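Local coordinates for nitrogen regulatory protein P-II (Thiomonas intermedia, PDB 5D4N), which binds adenine nucleotides as a carboxysome-associated, bicarbonate-regulated member of the PII signalling family, and probably acts as a regulator of other proteins, at residues A[28-42]-A[62-74]. Numbering follows the deposited sequence.
Sequences LDRAGVKGYTIVGNL and ALIMIIAAVPEEL. With AMP (adenosine monophosphate), chain F.
T37 pairs with I67, and V39 with M65, through two backbone hydrogen bonds each, a worked example of antiparallel strands whose pairing also builds a nucleotide site. T37 CB lies 3.7 Å from AMP O2' and faces I67 CB across the ladder; CG2, anti to the backbone N, stays 4.1 Å from O2'; OG1, placed beside that N (chi1 -63°), donates a hydrogen bond to AMP N3 (2.9 Å) and accepts one from O2' (2.7 Å). On the neighbouring strand A69 reads the adenine's other edge, its N donating to N1 at 174° and its O accepting from N6. On the helix-facing side, L28 and I66 run past each other in opposite senses, CD1 touching CG2 at 3.7 Å. Beyond the strand, L74 brings CD2 within 3.3 Å of A31 O and lays CD1 by CG2 of V33, which also meets V70 CG1 at 3.5 Å; an alanine at L74 would probably leave a gap beside V33 and uncover the Schellman turn at G32. In this trimer of ferredoxin-like subunits, AMP also bonds K105 NZ and, on the second subunit, S47 N and G91 N. The chemistry implies adenine recognition through hydrogen bonds from backbone and hydroxyl groups.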
loop_
_atom_site.group_PDB
_atom_site.type_symbol
_atom_site.label_atom_id
_atom_site.label_comp_id
_atom_site.label_asym_id
_atom_site.label_seq_id
_atom_site.Cartn_x
_atom_site.Cartn_y
_atom_site.Cartn_z
ATOM N N LEU A 28 -14.464 -0.906 -11.638
ATOM C CA LEU A 28 -13.220 -1.546 -12.092
ATOM C C LEU A 28 -13.512 -2.599 -13.147
ATOM O O LEU A 28 -12.869 -2.589 -14.184
ATOM C CB LEU A 28 -12.439 -2.160 -10.925
ATOM C CG LEU A 28 -11.992 -1.184 -9.828
ATOM C CD1 LEU A 28 -11.442 -1.950 -8.653
ATOM C CD2 LEU A 28 -10.964 -0.194 -10.345
ATOM N N ASP A 29 -14.490 -3.490 -12.893
ATOM C CA ASP A 29 -14.850 -4.548 -13.860
ATOM C C ASP A 29 -15.239 -3.964 -15.196
ATOM O O ASP A 29 -14.754 -4.426 -16.243
ATOM C CB ASP A 29 -15.958 -5.469 -13.310
ATOM C CG ASP A 29 -15.546 -6.288 -12.104
ATOM O OD1 ASP A 29 -14.319 -6.370 -11.826
ATOM O OD2 ASP A 29 -16.452 -6.790 -11.390
ATOM N N ARG A 30 -16.087 -2.920 -15.166
ATOM C CA ARG A 30 -16.586 -2.265 -16.372
ATOM C C ARG A 30 -15.467 -1.636 -17.213
ATOM O O ARG A 30 -15.464 -1.770 -18.431
ATOM C CB ARG A 30 -17.667 -1.236 -16.025
ATOM C CG ARG A 30 -18.154 -0.393 -17.219
ATOM C CD ARG A 30 -18.826 -1.200 -18.343
ATOM N NE ARG A 30 -19.947 -2.023 -17.876
ATOM C CZ ARG A 30 -21.149 -1.546 -17.561
ATOM N NH1 ARG A 30 -21.395 -0.246 -17.639
ATOM N NH2 ARG A 30 -22.105 -2.363 -17.138
ATOM N N ALA A 31 -14.514 -0.978 -16.557
ATOM C CA ALA A 31 -13.392 -0.335 -17.233
ATOM C C ALA A 31 -12.411 -1.331 -17.853
ATOM O O ALA A 31 -11.575 -0.939 -18.673
ATOM C CB ALA A 31 -12.673 0.566 -16.260
ATOM N N GLY A 32 -12.538 -2.611 -17.518
ATOM C CA GLY A 32 -11.640 -3.626 -18.067
ATOM C C GLY A 32 -10.455 -3.960 -17.172
ATOM O O GLY A 32 -9.499 -4.606 -17.615
ATOM N N VAL A 33 -10.510 -3.543 -15.894
ATOM C CA VAL A 33 -9.462 -3.851 -14.910
ATOM C C VAL A 33 -9.462 -5.352 -14.712
ATOM O O VAL A 33 -10.534 -5.964 -14.555
ATOM C CB VAL A 33 -9.686 -3.090 -13.568
ATOM C CG1 VAL A 33 -8.710 -3.541 -12.484
ATOM C CG2 VAL A 33 -9.620 -1.577 -13.778
ATOM N N LYS A 34 -8.279 -5.959 -14.801
ATOM C CA LYS A 34 -8.170 -7.409 -14.779
ATOM C C LYS A 34 -8.172 -8.066 -13.414
ATOM O O LYS A 34 -8.454 -9.254 -13.305
ATOM C CB LYS A 34 -7.027 -7.894 -15.699
ATOM C CG LYS A 34 -7.297 -7.599 -17.163
ATOM C CD LYS A 34 -7.075 -8.830 -18.019
ATOM C CE LYS A 34 -6.896 -8.445 -19.459
ATOM N NZ LYS A 34 -8.206 -8.292 -20.143
ATOM N N GLY A 35 -7.881 -7.296 -12.373
ATOM C CA GLY A 35 -7.850 -7.853 -11.038
ATOM C C GLY A 35 -7.760 -6.752 -10.006
ATOM O O GLY A 35 -7.588 -5.577 -10.346
ATOM N N TYR A 36 -7.951 -7.133 -8.741
ATOM C CA TYR A 36 -7.845 -6.177 -7.659
ATOM C C TYR A 36 -7.674 -6.931 -6.365
ATOM O O TYR A 36 -7.996 -8.116 -6.291
ATOM C CB TYR A 36 -9.052 -5.196 -7.602
ATOM C CG TYR A 36 -10.406 -5.864 -7.535
ATOM C CD1 TYR A 36 -10.864 -6.441 -6.354
ATOM C CD2 TYR A 36 -11.239 -5.902 -8.648
ATOM C CE1 TYR A 36 -12.131 -7.034 -6.286
ATOM C CE2 TYR A 36 -12.507 -6.480 -8.591
ATOM C CZ TYR A 36 -12.937 -7.063 -7.413
ATOM O OH TYR A 36 -14.184 -7.633 -7.344
ATOM N N THR A 37 -7.100 -6.251 -5.359
ATOM C CA THR A 37 -6.897 -6.838 -4.041
ATOM C C THR A 37 -7.545 -5.934 -3.009
ATOM O O THR A 37 -7.405 -4.729 -3.119
ATOM C CB THR A 37 -5.383 -6.962 -3.787
ATOM O OG1 THR A 37 -4.837 -7.872 -4.760
ATOM C CG2 THR A 37 -5.081 -7.497 -2.380
ATOM N N ILE A 38 -8.248 -6.500 -2.037
ATOM C CA ILE A 38 -8.968 -5.686 -1.049
ATOM C C ILE A 38 -8.405 -5.928 0.330
ATOM O O ILE A 38 -8.301 -7.080 0.780
ATOM C CB ILE A 38 -10.483 -5.968 -1.107
ATOM C CG1 ILE A 38 -11.038 -5.776 -2.553
ATOM C CG2 ILE A 38 -11.214 -5.037 -0.102
ATOM C CD1 ILE A 38 -12.504 -5.996 -2.728
ATOM N N VAL A 39 -7.977 -4.832 0.976
ATOM C CA VAL A 39 -7.464 -4.844 2.349
ATOM C C VAL A 39 -8.674 -4.419 3.181
ATOM O O VAL A 39 -9.194 -3.315 3.021
ATOM C CB VAL A 39 -6.288 -3.858 2.531
ATOM C CG1 VAL A 39 -5.711 -3.983 3.940
ATOM C CG2 VAL A 39 -5.192 -4.092 1.468
ATOM N N GLY A 40 -9.113 -5.293 4.070
ATOM C CA GLY A 40 -10.320 -4.996 4.823
ATOM C C GLY A 40 -10.071 -4.501 6.223
ATOM O O GLY A 40 -8.922 -4.447 6.679
ATOM N N ASN A 41 -11.199 -4.160 6.923
ATOM C CA ASN A 41 -11.236 -3.758 8.331
ATOM C C ASN A 41 -10.203 -2.665 8.657
ATOM O O ASN A 41 -9.390 -2.791 9.564
ATOM C CB ASN A 41 -11.064 -5.002 9.241
ATOM C CG ASN A 41 -11.408 -4.760 10.698
ATOM O OD1 ASN A 41 -12.512 -4.317 11.040
ATOM N ND2 ASN A 41 -10.464 -5.046 11.590
ATOM N N LEU A 42 -10.227 -1.602 7.896
ATOM C CA LEU A 42 -9.287 -0.511 8.142
ATOM C C LEU A 42 -9.857 0.464 9.128
ATOM O O LEU A 42 -11.061 0.439 9.414
ATOM C CB LEU A 42 -9.057 0.211 6.835
ATOM C CG LEU A 42 -8.434 -0.641 5.740
ATOM C CD1 LEU A 42 -8.243 0.205 4.517
ATOM C CD2 LEU A 42 -7.077 -1.224 6.207
ATOM N N ALA A 62 -16.957 -1.716 7.528
ATOM C CA ALA A 62 -15.684 -1.069 7.826
ATOM C C ALA A 62 -15.002 -0.525 6.557
ATOM O O ALA A 62 -15.299 -1.002 5.440
ATOM C CB ALA A 62 -14.751 -2.046 8.549
ATOM N N LEU A 63 -14.123 0.480 6.728
ATOM C CA LEU A 63 -13.347 1.013 5.603
ATOM C C LEU A 63 -12.558 -0.101 4.965
ATOM O O LEU A 63 -12.100 -1.021 5.648
ATOM C CB LEU A 63 -12.320 2.090 6.016
ATOM C CG LEU A 63 -12.797 3.481 6.358
ATOM C CD1 LEU A 63 -11.607 4.308 6.827
ATOM C CD2 LEU A 63 -13.445 4.181 5.168
ATOM N N ILE A 64 -12.395 -0.015 3.651
ATOM C CA ILE A 64 -11.572 -0.969 2.914
ATOM C C ILE A 64 -10.644 -0.195 1.990
ATOM O O ILE A 64 -10.887 0.985 1.694
ATOM C CB ILE A 64 -12.431 -1.982 2.079
ATOM C CG1 ILE A 64 -13.280 -1.234 0.993
ATOM C CG2 ILE A 64 -13.288 -2.859 2.968
ATOM C CD1 ILE A 64 -13.985 -2.146 0.004
ATOM N N MET A 65 -9.589 -0.860 1.523
ATOM C CA MET A 65 -8.711 -0.281 0.520
ATOM C C MET A 65 -8.657 -1.249 -0.623
ATOM O O MET A 65 -8.287 -2.422 -0.429
ATOM C CB MET A 65 -7.289 -0.024 1.055
ATOM C CG MET A 65 -6.386 0.519 -0.020
ATOM S SD MET A 65 -4.771 1.079 0.601
ATOM C CE MET A 65 -4.063 -0.498 1.203
ATOM N N ILE A 66 -9.046 -0.780 -1.809
ATOM C CA ILE A 66 -9.001 -1.629 -3.000
ATOM C C ILE A 66 -7.724 -1.238 -3.728
ATOM O O ILE A 66 -7.532 -0.051 -4.047
ATOM C CB ILE A 66 -10.241 -1.390 -3.891
ATOM C CG1 ILE A 66 -11.516 -1.741 -3.118
ATOM C CG2 ILE A 66 -10.098 -2.248 -5.170
ATOM C CD1 ILE A 66 -12.839 -1.297 -3.851
ATOM N N ILE A 67 -6.857 -2.228 -3.994
ATOM C CA ILE A 67 -5.598 -1.990 -4.683
ATOM C C ILE A 67 -5.821 -2.514 -6.085
ATOM O O ILE A 67 -6.154 -3.693 -6.256
ATOM C CB ILE A 67 -4.436 -2.778 -4.005
ATOM C CG1 ILE A 67 -4.218 -2.319 -2.557
ATOM C CG2 ILE A 67 -3.149 -2.649 -4.839
ATOM C CD1 ILE A 67 -3.299 -3.315 -1.772
ATOM N N ALA A 68 -5.620 -1.660 -7.088
ATOM C CA ALA A 68 -5.860 -2.089 -8.442
ATOM C C ALA A 68 -4.760 -1.648 -9.375
ATOM O O ALA A 68 -4.599 -0.446 -9.587
ATOM C CB ALA A 68 -7.217 -1.555 -8.919
ATOM N N ALA A 69 -3.977 -2.620 -9.913
ATOM C CA ALA A 69 -2.955 -2.315 -10.912
ATOM C C ALA A 69 -3.663 -2.233 -12.247
ATOM O O ALA A 69 -4.365 -3.169 -12.658
ATOM C CB ALA A 69 -1.888 -3.421 -10.955
ATOM N N VAL A 70 -3.487 -1.092 -12.923
ATOM C CA VAL A 70 -4.167 -0.817 -14.189
ATOM C C VAL A 70 -3.226 -0.181 -15.197
ATOM O O VAL A 70 -2.335 0.576 -14.818
ATOM C CB VAL A 70 -5.396 0.103 -13.952
ATOM C CG1 VAL A 70 -6.353 -0.497 -12.938
ATOM C CG2 VAL A 70 -5.015 1.526 -13.510
ATOM N N PRO A 71 -3.473 -0.404 -16.499
ATOM C CA PRO A 71 -2.705 0.328 -17.518
ATOM C C PRO A 71 -3.026 1.827 -17.383
ATOM O O PRO A 71 -4.142 2.184 -16.978
ATOM C CB PRO A 71 -3.277 -0.205 -18.844
ATOM C CG PRO A 71 -4.045 -1.430 -18.495
ATOM C CD PRO A 71 -4.527 -1.247 -17.109
ATOM N N GLU A 72 -2.076 2.720 -17.729
ATOM C CA GLU A 72 -2.291 4.156 -17.610
ATOM C C GLU A 72 -3.574 4.639 -18.323
ATOM O O GLU A 72 -4.248 5.531 -17.806
ATOM C CB GLU A 72 -1.058 4.953 -18.073
ATOM C CG GLU A 72 -1.184 6.449 -17.782
ATOM C CD GLU A 72 -0.046 7.369 -18.187
ATOM O OE1 GLU A 72 1.011 6.867 -18.635
ATOM O OE2 GLU A 72 -0.211 8.600 -18.033
ATOM N N GLU A 73 -3.911 4.039 -19.496
ATOM C CA GLU A 73 -5.104 4.437 -20.254
ATOM C C GLU A 73 -6.435 4.262 -19.500
ATOM O O GLU A 73 -7.436 4.882 -19.873
ATOM C CB GLU A 73 -5.141 3.790 -21.649
ATOM C CG GLU A 73 -5.075 2.269 -21.667
ATOM C CD GLU A 73 -3.698 1.634 -21.756
ATOM O OE1 GLU A 73 -2.727 2.197 -21.191
ATOM O OE2 GLU A 73 -3.626 0.498 -22.282
ATOM N N LEU A 74 -6.452 3.427 -18.446
ATOM C CA LEU A 74 -7.683 3.230 -17.678
ATOM C C LEU A 74 -7.830 4.220 -16.533
ATOM O O LEU A 74 -8.929 4.347 -15.986
ATOM C CB LEU A 74 -7.783 1.790 -17.148
ATOM C CG LEU A 74 -7.907 0.627 -18.138
ATOM C CD1 LEU A 74 -8.295 -0.648 -17.396
ATOM C CD2 LEU A 74 -8.870 0.930 -19.315
HETATM P P AMP F . -4.175 -14.055 -10.562
HETATM O O1P AMP F . -4.725 -13.386 -11.814
HETATM O O2P AMP F . -4.910 -15.361 -10.327
HETATM O O3P AMP F . -2.691 -14.183 -10.539
HETATM O "O5'" AMP F . -4.636 -13.132 -9.324
HETATM C "C5'" AMP F . -4.328 -13.552 -7.975
HETATM C "C4'" AMP F . -4.526 -12.376 -7.052
HETATM O "O4'" AMP F . -3.586 -11.340 -7.375
HETATM C "C3'" AMP F . -5.886 -11.696 -7.177
HETATM O "O3'" AMP F . -6.906 -12.410 -6.493
HETATM C "C2'" AMP F . -5.581 -10.325 -6.559
HETATM O "O2'" AMP F . -5.562 -10.449 -5.142
HETATM C "C1'" AMP F . -4.159 -10.067 -7.101
HETATM N N9 AMP F . -4.170 -9.309 -8.350
HETATM C C8 AMP F . -4.210 -9.799 -9.633
HETATM N N7 AMP F . -4.290 -8.872 -10.556
HETATM C C5 AMP F . -4.333 -7.691 -9.828
HETATM C C6 AMP F . -4.432 -6.341 -10.215
HETATM N N6 AMP F . -4.522 -5.946 -11.499
HETATM N N1 AMP F . -4.416 -5.404 -9.234
HETATM C C2 AMP F . -4.327 -5.798 -7.956
HETATM N N3 AMP F . -4.268 -7.045 -7.468
HETATM C C4 AMP F . -4.252 -7.948 -8.466
HETATM O O HOH W 1 -5.822 -4.392 -14.771
HETATM O O HOH W 2 -13.475 1.501 9.151
#